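PDB 3T90: glucosamine 6-phosphate N-acetyltransferase from Arabidopsis thaliana, which catalyses the transfer of an acetyl group from acetyl-CoA to D-glucosamine 6-phosphate, a step in the biosynthesis of UDP-N-acetylglucosamine. Local coordinates for residues A[50-55]-A[106-111]. Numbering follows the deposited sequence.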
ATOM      1  N   ASP A  50     -11.796   3.966  -3.822  1.00 11.49           N
ATOM      2  CA  ASP A  50     -10.700   3.345  -3.062  1.00 12.08           C
ATOM      3  C   ASP A  50      -9.415   3.195  -3.909  1.00 10.03           C
ATOM      4  O   ASP A  50      -8.392   2.763  -3.402  1.00 10.38           O
ATOM      5  CB  ASP A  50     -11.131   1.989  -2.549  1.00 12.96           C
ATOM      6  CG  ASP A  50     -12.177   2.105  -1.446  1.00 21.60           C
ATOM      7  OD1 ASP A  50     -11.960   2.945  -0.571  1.00 20.61           O
ATOM      8  OD2 ASP A  50     -13.181   1.353  -1.524  1.00 30.47           O
ATOM      9  N   HIS A  51      -9.465   3.548  -5.211  1.00 10.28           N
ATOM     10  CA  HIS A  51      -8.184   3.426  -6.038  1.00 12.53           C
ATOM     11  C   HIS A  51      -8.288   4.438  -7.179  1.00 15.08           C
ATOM     12  O   HIS A  51      -8.959   4.030  -8.194  1.00 16.37           O
ATOM     13  CB  HIS A  51      -7.982   1.963  -6.536  1.00 13.87           C
ATOM     14  CG  HIS A  51      -6.565   1.652  -7.010  1.00 15.27           C
ATOM     15  ND1 HIS A  51      -6.118   0.371  -7.327  1.00 18.91           N
ATOM     16  CD2 HIS A  51      -5.521   2.464  -7.161  1.00 13.75           C
ATOM     17  CE1 HIS A  51      -4.834   0.456  -7.699  1.00 17.71           C
ATOM     18  NE2 HIS A  51      -4.477   1.739  -7.666  1.00 13.44           N
ATOM     19  N   VAL A  52      -7.608   5.608  -7.025  1.00 13.42           N
ATOM     20  CA  VAL A  52      -7.651   6.836  -7.896  1.00 12.94           C
ATOM     21  C   VAL A  52      -6.263   7.025  -8.587  1.00 11.04           C
ATOM     22  O   VAL A  52      -5.230   6.818  -7.972  1.00 12.22           O
ATOM     23  CB  VAL A  52      -7.888   8.243  -7.130  1.00 15.41           C
ATOM     24  CG1 VAL A  52      -7.460   9.490  -8.018  1.00 16.10           C
ATOM     25  CG2 VAL A  52      -9.280   8.398  -6.582  1.00 17.55           C
ATOM     26  N   ILE A  53      -6.274   7.195  -9.908  1.00  8.89           N
ATOM     27  CA  ILE A  53      -5.097   7.587 -10.606  1.00  8.20           C
ATOM     28  C   ILE A  53      -5.259   9.012 -11.130  1.00 10.10           C
ATOM     29  O   ILE A  53      -6.231   9.261 -11.892  1.00 10.25           O
ATOM     30  CB  ILE A  53      -4.780   6.650 -11.766  1.00  8.79           C
ATOM     31  CG1 ILE A  53      -4.691   5.204 -11.211  1.00 11.72           C
ATOM     32  CG2 ILE A  53      -3.489   7.139 -12.494  1.00  9.22           C
ATOM     33  CD1 ILE A  53      -4.321   4.181 -12.264  1.00 12.30           C
ATOM     34  N   CYS A  54      -4.371   9.937 -10.750  1.00  8.92           N
ATOM     35  CA  CYS A  54      -4.415  11.332 -11.201  1.00 10.02           C
ATOM     36  C   CYS A  54      -3.433  11.434 -12.374  1.00 10.40           C
ATOM     37  O   CYS A  54      -2.322  10.860 -12.340  1.00 12.22           O
ATOM     38  CB  CYS A  54      -3.880  12.197 -10.020  1.00 11.47           C
ATOM     39  SG  CYS A  54      -3.640  13.921 -10.435  1.00 15.47           S
ATOM     40  N   VAL A  55      -3.846  12.183 -13.399  1.00  8.88           N
ATOM     41  CA  VAL A  55      -2.929  12.602 -14.478  1.00  9.95           C
ATOM     42  C   VAL A  55      -3.005  14.076 -14.724  1.00  9.70           C
ATOM     43  O   VAL A  55      -4.081  14.708 -14.489  1.00 10.62           O
ATOM     44  CB  VAL A  55      -3.238  11.856 -15.821  1.00  8.95           C
ATOM     45  CG1 VAL A  55      -2.965  10.356 -15.718  1.00  9.48           C
ATOM     46  CG2 VAL A  55      -4.595  12.177 -16.414  1.00 11.75           C
ATOM     47  N   GLU A 106      -0.827  16.667  -4.043  1.00 10.88           N
ATOM     48  CA  GLU A 106      -1.902  17.313  -3.318  1.00 11.60           C
ATOM     49  C   GLU A 106      -3.262  16.834  -3.751  1.00 11.39           C
ATOM     50  O   GLU A 106      -4.155  16.700  -2.915  1.00 10.91           O
ATOM     51  CB  GLU A 106      -1.837  18.836  -3.482  1.00 12.57           C
ATOM     52  CG  GLU A 106      -0.653  19.401  -2.665  1.00 18.93           C
ATOM     53  CD  GLU A 106      -0.446  20.887  -2.933  1.00 24.76           C
ATOM     54  OE1 GLU A 106      -0.886  21.382  -3.987  1.00 30.15           O
ATOM     55  OE2 GLU A 106       0.170  21.572  -2.098  1.00 29.60           O
ATOM     56  N   PHE A 107      -3.450  16.568  -5.049  1.00 10.61           N
ATOM     57  CA  PHE A 107      -4.738  16.019  -5.498  1.00  9.69           C
ATOM     58  C   PHE A 107      -5.058  14.682  -4.775  1.00  9.23           C
ATOM     59  O   PHE A 107      -6.196  14.454  -4.337  1.00  9.73           O
ATOM     60  CB  PHE A 107      -4.658  15.854  -7.025  1.00  9.98           C
ATOM     61  CG  PHE A 107      -5.893  15.303  -7.705  1.00 11.36           C
ATOM     62  CD1 PHE A 107      -6.717  16.145  -8.449  1.00 13.51           C
ATOM     63  CD2 PHE A 107      -6.144  13.907  -7.718  1.00 12.77           C
ATOM     64  CE1 PHE A 107      -7.785  15.621  -9.169  1.00 12.81           C
ATOM     65  CE2 PHE A 107      -7.251  13.364  -8.433  1.00 15.30           C
ATOM     66  CZ  PHE A 107      -8.060  14.180  -9.181  1.00 13.27           C
ATOM     67  N   LEU A 108      -4.038  13.792  -4.714  1.00  9.92           N
ATOM     68  CA  LEU A 108      -4.276  12.539  -4.042  1.00  9.14           C
ATOM     69  C   LEU A 108      -4.447  12.688  -2.541  1.00  8.99           C
ATOM     70  O   LEU A 108      -5.272  11.937  -1.996  1.00  9.13           O
ATOM     71  CB  LEU A 108      -3.072  11.649  -4.349  1.00  8.17           C
ATOM     72  CG  LEU A 108      -2.789  11.398  -5.845  1.00  7.06           C
ATOM     73  CD1 LEU A 108      -1.423  10.731  -6.080  1.00 11.17           C
ATOM     74  CD2 LEU A 108      -3.871  10.466  -6.424  1.00  9.99           C
ATOM     75  N   MET A 109      -3.730  13.613  -1.916  1.00  9.16           N
ATOM     76  CA  MET A 109      -3.955  13.830  -0.464  1.00 11.54           C
ATOM     77  C   MET A 109      -5.347  14.385  -0.244  1.00 12.02           C
ATOM     78  O   MET A 109      -6.066  13.933   0.667  1.00 10.77           O
ATOM     79  CB  MET A 109      -2.945  14.823   0.041  1.00 10.82           C
ATOM     80  CG  MET A 109      -1.563  14.247   0.125  1.00 14.64           C
ATOM     81  SD  MET A 109      -0.450  15.636   0.619  1.00 22.10           S
ATOM     82  CE  MET A 109       0.838  14.535   1.091  1.00 22.47           C
ATOM     83  N   ASP A 110      -5.769  15.278  -1.119  1.00 11.36           N
ATOM     84  CA  ASP A 110      -7.125  15.854  -0.960  1.00 11.96           C
ATOM     85  C   ASP A 110      -8.199  14.757  -1.065  1.00 10.87           C
ATOM     86  O   ASP A 110      -9.154  14.646  -0.299  1.00 12.07           O
ATOM     87  CB  ASP A 110      -7.400  16.902  -2.084  1.00 12.45           C
ATOM     88  CG  ASP A 110      -6.635  18.206  -1.919  1.00 16.55           C
ATOM     89  OD1 ASP A 110      -6.113  18.512  -0.834  1.00 18.76           O
ATOM     90  OD2 ASP A 110      -6.556  18.898  -2.976  1.00 16.50           O
ATOM     91  N   HIS A 111      -8.034  13.824  -2.009  1.00 10.35           N
ATOM     92  CA  HIS A 111      -8.942  12.729  -2.142  1.00 10.21           C
ATOM     93  C   HIS A 111      -8.956  11.859  -0.849  1.00  9.69           C
ATOM     94  O   HIS A 111     -10.032  11.508  -0.317  1.00 11.16           O
ATOM     95  CB  HIS A 111      -8.471  11.847  -3.344  1.00  9.69           C
ATOM     96  CG  HIS A 111      -9.378  10.696  -3.532  1.00 10.92           C
ATOM     97  ND1 HIS A 111     -10.700  10.830  -3.951  1.00 17.17           N
ATOM     98  CD2 HIS A 111      -9.202   9.383  -3.227  1.00 13.04           C
ATOM     99  CE1 HIS A 111     -11.254   9.627  -3.974  1.00 15.58           C
ATOM    100  NE2 HIS A 111     -10.383   8.743  -3.516  1.00 12.40           N
TER
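Val52 and Cys54, on strand 51-55, meet Phe107, Leu108 and His111 of helix 106-111; the axes of the two short segments run roughly antiparallel, at 153°, and come within 9.2 Å of each other. Alternate strand residues thus face the helix, which answers with Phe107 and His111, one turn apart, and with Leu108 beside Phe107. Cys54, with SG anti to its own N (chi1 172°), carries the sulfur over one face of the Phe107 ring, 4.0 Å from SG to the ring centroid, a sulfur-aromatic contact offset toward the rim. Val52 divides its methyls: CG1 reaches the edge of the same ring, 3.9 Å from Phe107 CE2, while CG2 lies over the His111 imidazole in a CH-pi contact, 3.4 Å from the ring centroid and 16° off the normal, displaced toward NE2. That NE2 is hydrogen-bonded to Asp49 O, a bond that probably helps to fix the ring's rotation. Leu108 CD2 touches both strand residues, 4.0 Å from Cys54 CB. Replacing Phe107 by an alanine would probably deprive the Cys54 sulfur of its ring face and Val52 CG1 of its ring edge, opening a gap between strand and helix. In this GNAT fold the contact seats helix 100-114 on the mixed sheet, with Phe107 also touching Ile7 of strand 5-9 and Leu108 touching Val70 of strand 63-74.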